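N-acetyltransferase (Staphylococcus aureus subsp. aureus, PDB 4LUA) probably transfers an acetyl group from acetyl-coenzyme A to an amine of a substrate not yet identified, as a member of the GNAT family. Local coordinates at residues E6-T11 against G59-E64; R20-V25 against Y88-N93; C55-C60 against I67-L72. All coordinates share one frame; numbering follows the deposited sequence.

All three contacts involve the four-stranded antiparallel sheet of the GNAT domain, whose strands follow chain order: 6-9, 55-62, 65-75, 83-91. Interaction 1 pairs the first two strands and interaction 3 the middle two; their centres are about 8 Å apart and they share Gly59 and Cys60. Interaction 2 lays helix 15-25 on the last strand, its centre about 10 Å from that of interaction 3 and about 13 Å from that of interaction 1. Both segments of interaction 3 fall between those of interaction 2, whose helix falls between the two strands of interaction 1. Strand 6-9 thus extends one edge of the sheet, and the helix after it packs on a face, reaching the outermost strand 83-91.

Interaction 1: E6-T11 against G59-E64; sequences EIKTLT and GCYENE
Lys8 reaches across to lie over one face of the Tyr61 ring. CG stands anti to the carbonyl carbon (chi1 -59°), and the extended chain beyond it crosses the tyrosine side chain at about a right angle. Lys8 CE makes a CH-pi contact, 4.0 Å from the centroid of the Tyr61 ring. Lys8 NZ makes a cation-pi contact with the same ring, 18° off its normal. A water links Lys8 NZ, at 2.8 Å, to the backbone O of Asn63. Glu6 OE1 is a long salt-bridge partner of this ammonium. Leu10 meets Tyr61 differently: its CD2 lies in the ring plane at the edge, 3.8 Å from Tyr61 CE2. Leu10 CG also packs on the backbone of Gly59, 3.6 Å from its N.

On the other side of the sheet, Ile7 CG1 touches Cys60 SG, and Phe105 and Leu102 of helix 96-112 lie against this pair. Four backbone bonds set the register. Glu6 and Tyr61 exchange two, and so do Lys8 and Gly59, with Gly59 N 2.8 Å from Lys8 O. Ile7 and Cys60 form the non-hydrogen-bonded pair between them. This is antiparallel pairing of the N-terminal edge strand in the GNAT fold.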
loop_
_atom_site.group_PDB
_atom_site.type_symbol
_atom_site.label_atom_id
_atom_site.label_comp_id
_atom_site.label_asym_id
_atom_site.label_seq_id
_atom_site.Cartn_x
_atom_site.Cartn_y
_atom_site.Cartn_z
ATOM N N GLU A 6 3.476 14.491 8.235
ATOM C CA GLU A 6 3.729 13.643 9.410
ATOM C C GLU A 6 3.211 12.245 9.073
ATOM O O GLU A 6 2.114 12.130 8.499
ATOM C CB GLU A 6 2.978 14.159 10.655
ATOM C CG GLU A 6 3.241 13.219 11.878
ATOM C CD GLU A 6 2.394 13.559 13.091
ATOM O OE1 GLU A 6 1.633 14.562 13.071
ATOM O OE2 GLU A 6 2.488 12.829 14.104
ATOM N N ILE A 7 3.981 11.191 9.327
ATOM C CA ILE A 7 3.478 9.835 9.121
ATOM C C ILE A 7 3.049 9.312 10.494
ATOM O O ILE A 7 3.835 9.316 11.460
ATOM C CB ILE A 7 4.562 8.956 8.491
ATOM C CG1 ILE A 7 4.904 9.519 7.085
ATOM C CG2 ILE A 7 4.054 7.489 8.436
ATOM C CD1 ILE A 7 6.071 8.752 6.381
ATOM N N LYS A 8 1.763 8.932 10.586
ATOM C CA LYS A 8 1.143 8.501 11.835
ATOM C C LYS A 8 0.661 7.079 11.710
ATOM O O LYS A 8 0.334 6.598 10.612
ATOM C CB LYS A 8 -0.076 9.381 12.190
ATOM C CG LYS A 8 0.203 10.903 12.374
ATOM C CD LYS A 8 -1.064 11.709 12.860
ATOM C CE LYS A 8 -1.022 13.220 12.459
ATOM N NZ LYS A 8 -2.089 14.156 13.031
ATOM N N THR A 9 0.631 6.382 12.830
ATOM C CA THR A 9 -0.010 5.082 12.839
ATOM C C THR A 9 -1.487 5.373 13.022
ATOM O O THR A 9 -1.897 6.146 13.913
ATOM C CB THR A 9 0.522 4.168 13.968
ATOM O OG1 THR A 9 1.897 3.823 13.707
ATOM C CG2 THR A 9 -0.253 2.873 13.986
ATOM N N LEU A 10 -2.315 4.723 12.222
ATOM C CA LEU A 10 -3.762 4.930 12.284
ATOM C C LEU A 10 -4.346 3.844 13.144
ATOM O O LEU A 10 -3.833 2.719 13.192
ATOM C CB LEU A 10 -4.385 4.862 10.883
ATOM C CG LEU A 10 -3.764 5.836 9.872
ATOM C CD1 LEU A 10 -4.638 5.787 8.588
ATOM C CD2 LEU A 10 -3.741 7.276 10.507
ATOM N N THR A 11 -5.407 4.181 13.848
ATOM C CA THR A 11 -6.158 3.213 14.656
ATOM C C THR A 11 -7.657 3.300 14.323
ATOM O O THR A 11 -8.050 3.993 13.377
ATOM C CB THR A 11 -5.953 3.457 16.157
ATOM O OG1 THR A 11 -6.723 4.604 16.567
ATOM C CG2 THR A 11 -4.465 3.673 16.476
ATOM N N GLY A 59 -0.744 6.575 7.976
ATOM C CA GLY A 59 -1.336 7.691 7.225
ATOM C C GLY A 59 -0.384 8.863 7.133
ATOM O O GLY A 59 0.324 9.141 8.076
ATOM N N CYS A 60 -0.342 9.528 5.980
ATOM C CA CYS A 60 0.451 10.747 5.845
ATOM C C CYS A 60 -0.497 11.930 6.022
ATOM O O CYS A 60 -1.541 12.055 5.328
ATOM C CB CYS A 60 0.978 10.842 4.417
ATOM S SG CYS A 60 2.102 9.438 4.068
ATOM N N TYR A 61 -0.123 12.822 6.945
ATOM C CA TYR A 61 -0.938 14.018 7.193
ATOM C C TYR A 61 -0.208 15.283 6.776
ATOM O O TYR A 61 0.957 15.474 7.133
ATOM C CB TYR A 61 -1.324 14.122 8.674
ATOM C CG TYR A 61 -2.413 13.159 9.098
ATOM C CD1 TYR A 61 -3.721 13.604 9.216
ATOM C CD2 TYR A 61 -2.134 11.807 9.306
ATOM C CE1 TYR A 61 -4.706 12.733 9.563
ATOM C CE2 TYR A 61 -3.115 10.937 9.675
ATOM C CZ TYR A 61 -4.390 11.400 9.785
ATOM O OH TYR A 61 -5.423 10.563 10.182
ATOM N N GLU A 62 -0.950 16.171 6.117
ATOM C CA GLU A 62 -0.490 17.563 5.922
ATOM C C GLU A 62 -1.451 18.401 6.735
ATOM O O GLU A 62 -2.641 18.504 6.369
ATOM C CB GLU A 62 -0.589 17.918 4.447
ATOM C CG GLU A 62 0.091 19.214 4.061
ATOM C CD GLU A 62 -0.006 19.457 2.564
ATOM O OE1 GLU A 62 -0.746 18.694 1.888
ATOM O OE2 GLU A 62 0.665 20.384 2.069
ATOM N N ASN A 63 -0.949 18.955 7.846
ATOM C CA ASN A 63 -1.769 19.740 8.786
ATOM C C ASN A 63 -2.917 18.862 9.318
ATOM O O ASN A 63 -2.645 17.890 10.019
ATOM C CB ASN A 63 -2.261 21.072 8.172
ATOM C CG ASN A 63 -2.965 21.934 9.195
ATOM O OD1 ASN A 63 -2.752 21.781 10.408
ATOM N ND2 ASN A 63 -3.787 22.867 8.731
ATOM N N GLU A 64 -4.183 19.171 8.990
ATOM C CA GLU A 64 -5.267 18.346 9.529
ATOM C C GLU A 64 -5.725 17.241 8.588
ATOM O O GLU A 64 -6.592 16.431 8.961
ATOM C CB GLU A 64 -6.491 19.189 9.873
ATOM C CG GLU A 64 -6.225 20.208 10.909
ATOM C CD GLU A 64 -7.500 20.831 11.366
ATOM O OE1 GLU A 64 -8.306 20.112 11.996
ATOM O OE2 GLU A 64 -7.697 22.020 11.059
HETATM O O HOH W 1 -3.821 16.039 11.926
#

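Interaction 2: R20-V25 against Y88-N93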
loop_
_atom_site.group_PDB
_atom_site.type_symbol
_atom_site.label_atom_id
_atom_site.label_comp_id
_atom_site.label_asym_id
_atom_site.label_seq_id
_atom_site.Cartn_x
_atom_site.Cartn_y
_atom_site.Cartn_z
ATOM N N ARG A 20 -12.921 8.439 4.375
ATOM C CA ARG A 20 -13.113 9.563 3.470
ATOM C C ARG A 20 -11.990 9.561 2.438
ATOM O O ARG A 20 -12.233 9.836 1.244
ATOM C CB ARG A 20 -13.102 10.866 4.250
ATOM C CG ARG A 20 -13.241 12.143 3.430
ATOM C CD ARG A 20 -13.188 13.351 4.381
ATOM N NE ARG A 20 -14.024 13.135 5.576
ATOM C CZ ARG A 20 -13.581 13.151 6.842
ATOM N NH1 ARG A 20 -12.293 13.394 7.104
ATOM N NH2 ARG A 20 -14.427 12.924 7.854
ATOM N N LEU A 21 -10.777 9.243 2.880
ATOM C CA LEU A 21 -9.679 9.312 1.902
ATOM C C LEU A 21 -9.843 8.244 0.829
ATOM O O LEU A 21 -9.720 8.499 -0.414
ATOM C CB LEU A 21 -8.337 9.062 2.600
ATOM C CG LEU A 21 -7.128 8.864 1.671
ATOM C CD1 LEU A 21 -6.724 10.230 1.091
ATOM C CD2 LEU A 21 -5.978 8.211 2.493
ATOM N N VAL A 22 -10.048 7.006 1.282
ATOM C CA VAL A 22 -10.038 5.914 0.311
ATOM C C VAL A 22 -11.224 5.978 -0.641
ATOM O O VAL A 22 -11.071 5.615 -1.829
ATOM C CB VAL A 22 -9.864 4.496 0.918
ATOM C CG1 VAL A 22 -8.536 4.425 1.798
ATOM C CG2 VAL A 22 -11.100 4.100 1.722
ATOM N N SER A 23 -12.371 6.456 -0.171
ATOM C CA SER A 23 -13.492 6.600 -1.082
ATOM C C SER A 23 -13.266 7.777 -2.032
ATOM O O SER A 23 -13.743 7.741 -3.161
ATOM C CB SER A 23 -14.819 6.719 -0.334
ATOM O OG SER A 23 -14.811 7.823 0.544
ATOM N N THR A 24 -12.502 8.792 -1.612
ATOM C CA THR A 24 -12.329 9.965 -2.477
ATOM C C THR A 24 -11.232 9.721 -3.530
ATOM O O THR A 24 -11.368 10.009 -4.723
ATOM C CB THR A 24 -12.012 11.216 -1.655
ATOM O OG1 THR A 24 -13.144 11.515 -0.818
ATOM C CG2 THR A 24 -11.775 12.388 -2.582
ATOM N N VAL A 25 -10.146 9.128 -3.078
ATOM C CA VAL A 25 -9.061 8.764 -3.987
ATOM C C VAL A 25 -9.495 7.653 -5.002
ATOM O O VAL A 25 -9.230 7.750 -6.223
ATOM C CB VAL A 25 -7.870 8.375 -3.157
ATOM C CG1 VAL A 25 -6.751 7.801 -4.048
ATOM C CG2 VAL A 25 -7.428 9.625 -2.437
ATOM N N TYR A 88 -3.342 -1.738 0.216
ATOM C CA TYR A 88 -4.252 -0.602 0.514
ATOM C C TYR A 88 -3.506 0.727 0.459
ATOM O O TYR A 88 -3.608 1.560 1.374
ATOM C CB TYR A 88 -4.936 -0.791 1.881
ATOM C CG TYR A 88 -5.587 -2.165 1.977
ATOM C CD1 TYR A 88 -6.449 -2.618 0.991
ATOM C CD2 TYR A 88 -5.289 -3.003 3.040
ATOM C CE1 TYR A 88 -7.028 -3.895 1.082
ATOM C CE2 TYR A 88 -5.853 -4.268 3.127
ATOM C CZ TYR A 88 -6.699 -4.696 2.134
ATOM O OH TYR A 88 -7.277 -5.962 2.225
ATOM N N ASN A 89 -2.808 0.948 -0.644
ATOM C CA ASN A 89 -1.987 2.173 -0.805
ATOM C C ASN A 89 -2.791 3.141 -1.643
ATOM O O ASN A 89 -2.938 2.965 -2.870
ATOM C CB ASN A 89 -0.686 1.746 -1.486
ATOM C CG ASN A 89 0.346 2.896 -1.706
ATOM O OD1 ASN A 89 1.185 2.781 -2.600
ATOM N ND2 ASN A 89 0.250 4.010 -0.956
ATOM N N PHE A 90 -3.389 4.142 -0.981
ATOM C CA PHE A 90 -4.154 5.180 -1.689
ATOM C C PHE A 90 -3.480 6.500 -1.443
ATOM O O PHE A 90 -3.235 6.869 -0.282
ATOM C CB PHE A 90 -5.604 5.227 -1.120
ATOM C CG PHE A 90 -6.383 3.970 -1.389
ATOM C CD1 PHE A 90 -7.166 3.833 -2.519
ATOM C CD2 PHE A 90 -6.330 2.927 -0.469
ATOM C CE1 PHE A 90 -7.894 2.643 -2.781
ATOM C CE2 PHE A 90 -7.052 1.741 -0.710
ATOM C CZ PHE A 90 -7.835 1.599 -1.848
ATOM N N VAL A 91 -3.161 7.219 -2.526
ATOM C CA VAL A 91 -2.367 8.446 -2.398
ATOM C C VAL A 91 -3.083 9.548 -3.172
ATOM O O VAL A 91 -3.375 9.354 -4.353
ATOM C CB VAL A 91 -1.011 8.261 -3.084
ATOM C CG1 VAL A 91 -0.146 9.500 -2.839
ATOM C CG2 VAL A 91 -0.360 6.978 -2.657
ATOM N N THR A 92 -3.391 10.686 -2.530
ATOM C CA THR A 92 -4.023 11.801 -3.235
ATOM C C THR A 92 -3.182 12.163 -4.462
ATOM O O THR A 92 -1.977 12.307 -4.360
ATOM C CB THR A 92 -4.211 12.994 -2.295
ATOM O OG1 THR A 92 -5.093 12.584 -1.240
ATOM C CG2 THR A 92 -4.892 14.155 -3.077
ATOM N N ASN A 93 -3.861 12.278 -5.615
ATOM C CA ASN A 93 -3.216 12.629 -6.900
ATOM C C ASN A 93 -2.129 11.635 -7.343
ATOM O O ASN A 93 -1.323 11.979 -8.223
ATOM C CB ASN A 93 -2.554 14.021 -6.831
ATOM C CG ASN A 93 -3.527 15.154 -6.476
ATOM O OD1 ASN A 93 -4.679 15.131 -6.883
ATOM N ND2 ASN A 93 -3.044 16.159 -5.719
#
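Val22 sits on the face of the Phe90 ring. Val22 CB lies over the centre of the Phe90 ring, 4.1 Å from its centroid and 10° off the normal, in a CH-pi contact. The tightest approach is made by Val22 CG1, which comes within 3.5 Å of Phe90 CD2. CG1 stands anti to the carbonyl carbon (chi1 -56°), and this turns it down toward the ring. Val25 meets Phe90 near the ring plane, where Val25 CG1 is 4.1 Å from Phe90 CB. Val25 CG1 also rests 3.7 Å from Val91 O, so it packs on the strand backbone as well. Met39 also packs against Val22.

Helix 15-25 here lies on one face of the antiparallel sheet of the GNAT domain. The axes of segments 20-25 and 88-91 lie at 71° and approach to 8.3 Å. No hydrogen bond joins them, and the contact rests on apolar packing.

Toward Thr92 the contact thins out and becomes partly exposed. Leu21 CD1 lies 3.7 Å from Thr92 OG1, while Val25 CG2 is 4.0 Å from that oxygen. Both methyls only pack on the oxygen. The hydroxyl itself is hydrogen-bonded to Ile67 O on the neighbouring strand. Thr24 is on the exposed side of the helix. Its OG1 donates to Arg20 O, which also accepts from Thr24 N on the opposite face of the carbonyl plane.

Interaction 3: C55-C60 against I67-L72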
loop_
_atom_site.group_PDB
_atom_site.type_symbol
_atom_site.label_atom_id
_atom_site.label_comp_id
_atom_site.label_asym_id
_atom_site.label_seq_id
_atom_site.Cartn_x
_atom_site.Cartn_y
_atom_site.Cartn_z
ATOM N N CYS A 55 -1.763 -6.304 11.065
ATOM C CA CYS A 55 -1.853 -5.339 9.998
ATOM C C CYS A 55 -1.635 -4.026 10.680
ATOM O O CYS A 55 -2.399 -3.680 11.610
ATOM C CB CYS A 55 -3.276 -5.321 9.455
ATOM S SG CYS A 55 -3.468 -4.361 7.986
ATOM N N ILE A 56 -0.637 -3.289 10.258
ATOM C CA ILE A 56 -0.434 -1.952 10.770
ATOM C C ILE A 56 -0.697 -0.985 9.619
ATOM O O ILE A 56 -0.255 -1.194 8.485
ATOM C CB ILE A 56 0.977 -1.747 11.363
ATOM C CG1 ILE A 56 1.086 -0.331 11.935
ATOM C CG2 ILE A 56 2.052 -1.852 10.324
ATOM C CD1 ILE A 56 2.291 -0.114 12.813
ATOM N N VAL A 57 -1.447 0.065 9.900
ATOM C CA VAL A 57 -1.850 1.045 8.882
ATOM C C VAL A 57 -1.238 2.400 9.133
ATOM O O VAL A 57 -1.264 2.918 10.259
ATOM C CB VAL A 57 -3.411 1.171 8.884
ATOM C CG1 VAL A 57 -3.864 2.166 7.780
ATOM C CG2 VAL A 57 -4.063 -0.215 8.715
ATOM N N PHE A 58 -0.659 2.995 8.079
ATOM C CA PHE A 58 -0.006 4.292 8.236
ATOM C C PHE A 58 -0.733 5.348 7.439
ATOM O O PHE A 58 -1.214 5.040 6.293
ATOM C CB PHE A 58 1.426 4.162 7.669
ATOM C CG PHE A 58 2.222 3.060 8.341
ATOM C CD1 PHE A 58 2.575 3.236 9.674
ATOM C CD2 PHE A 58 2.632 1.893 7.655
ATOM C CE1 PHE A 58 3.296 2.232 10.353
ATOM C CE2 PHE A 58 3.382 0.890 8.320
ATOM C CZ PHE A 58 3.704 1.060 9.651
ATOM N N GLY A 59 -0.744 6.575 7.976
ATOM C CA GLY A 59 -1.336 7.691 7.225
ATOM C C GLY A 59 -0.384 8.863 7.133
ATOM O O GLY A 59 0.324 9.141 8.076
ATOM N N CYS A 60 -0.342 9.528 5.980
ATOM C CA CYS A 60 0.451 10.747 5.845
ATOM C C CYS A 60 -0.497 11.930 6.022
ATOM O O CYS A 60 -1.541 12.055 5.328
ATOM C CB CYS A 60 0.978 10.842 4.417
ATOM S SG CYS A 60 2.102 9.438 4.068
ATOM N N ILE A 67 -3.715 12.570 3.629
ATOM C CA ILE A 67 -3.528 12.635 2.173
ATOM C C ILE A 67 -3.054 11.362 1.513
ATOM O O ILE A 67 -3.076 11.256 0.290
ATOM C CB ILE A 67 -2.608 13.821 1.768
ATOM C CG1 ILE A 67 -1.176 13.626 2.269
ATOM C CG2 ILE A 67 -3.248 15.129 2.312
ATOM C CD1 ILE A 67 -0.230 14.682 1.634
ATOM N N ALA A 68 -2.621 10.389 2.310
ATOM C CA ALA A 68 -2.143 9.130 1.736
ATOM C C ALA A 68 -2.126 8.067 2.807
ATOM O O ALA A 68 -2.038 8.378 4.015
ATOM C CB ALA A 68 -0.699 9.267 1.133
ATOM N N THR A 69 -2.210 6.808 2.367
ATOM C CA THR A 69 -2.129 5.703 3.327
ATOM C C THR A 69 -1.527 4.475 2.664
ATOM O O THR A 69 -1.607 4.336 1.432
ATOM C CB THR A 69 -3.549 5.333 3.868
ATOM O OG1 THR A 69 -3.436 4.361 4.930
ATOM C CG2 THR A 69 -4.568 4.835 2.794
ATOM N N ALA A 70 -0.920 3.607 3.502
ATOM C CA ALA A 70 -0.628 2.230 3.058
ATOM C C ALA A 70 -0.616 1.375 4.312
ATOM O O ALA A 70 -0.423 1.902 5.407
ATOM C CB ALA A 70 0.729 2.180 2.287
ATOM N N ALA A 71 -0.831 0.067 4.125
ATOM C CA ALA A 71 -0.869 -0.896 5.227
ATOM C C ALA A 71 0.218 -1.982 4.984
ATOM O O ALA A 71 0.584 -2.323 3.848
ATOM C CB ALA A 71 -2.249 -1.495 5.277
ATOM N N LEU A 72 0.752 -2.478 6.094
ATOM C CA LEU A 72 1.714 -3.538 6.048
ATOM C C LEU A 72 0.994 -4.690 6.746
ATOM O O LEU A 72 0.731 -4.650 7.962
ATOM C CB LEU A 72 2.969 -3.061 6.806
ATOM C CG LEU A 72 4.129 -4.013 6.875
ATOM C CD1 LEU A 72 4.546 -4.447 5.455
ATOM C CD2 LEU A 72 5.309 -3.365 7.649
#
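Phe58 and Ala70 face each other at the middle of a beta hairpin, formed by strands 55-62 and 65-75 in the GNAT sheet. Phe58 N donates to Ala70 O at 2.9 Å, nearly straight at 169°. The return bond, from Ala70 N to Phe58 O, is longer and more bent, at 3.2 Å and 148°. Thr69 OG1 also donates to Phe58 O, at 2.7 Å, from the opposite face of the carbonyl plane to Ala70 N. Thr69 OG1 stands trans to its own backbone N (chi1 -173°), which carries the hydroxyl across to strand 55-62. Two donors therefore grip this buried carbonyl.

Toward the open end of the hairpin, Ile56 and Leu72 exchange two backbone bonds, and Leu72 O also receives a CA-H contact from Cys55. Toward the turn the donors are Cys60 N, to Ala68 O, and Ile67 N, to Cys60 O at 2.8 Å. The edge of strand 65-75 turned to strand 83-91 is bonded too: Thr69 pairs with Phe90 and Ile67 with Thr92, and Thr69 O accepts from Asn89 ND2. On the other edge of strand 55-62, Val57 bonds with Leu10.

One face carries Ile56, Phe58, Cys60, Ala68, Ala70 and Leu72. Ala70 and the Phe58 ring lie under helix 96-112, with Phe105 and Tyr109 both edge-to-face with that ring. Here Ile56 CG2 packs 3.8 Å from Leu72 CB. The other face carries Val57, Thr69 and Ala71, with Tyr18 of helix 15-25 touching the first two. There Val57 CG1 lies 3.6 Å from Thr69 OG1, and Val57 CG2 lies 4.1 Å from Ala71 CB.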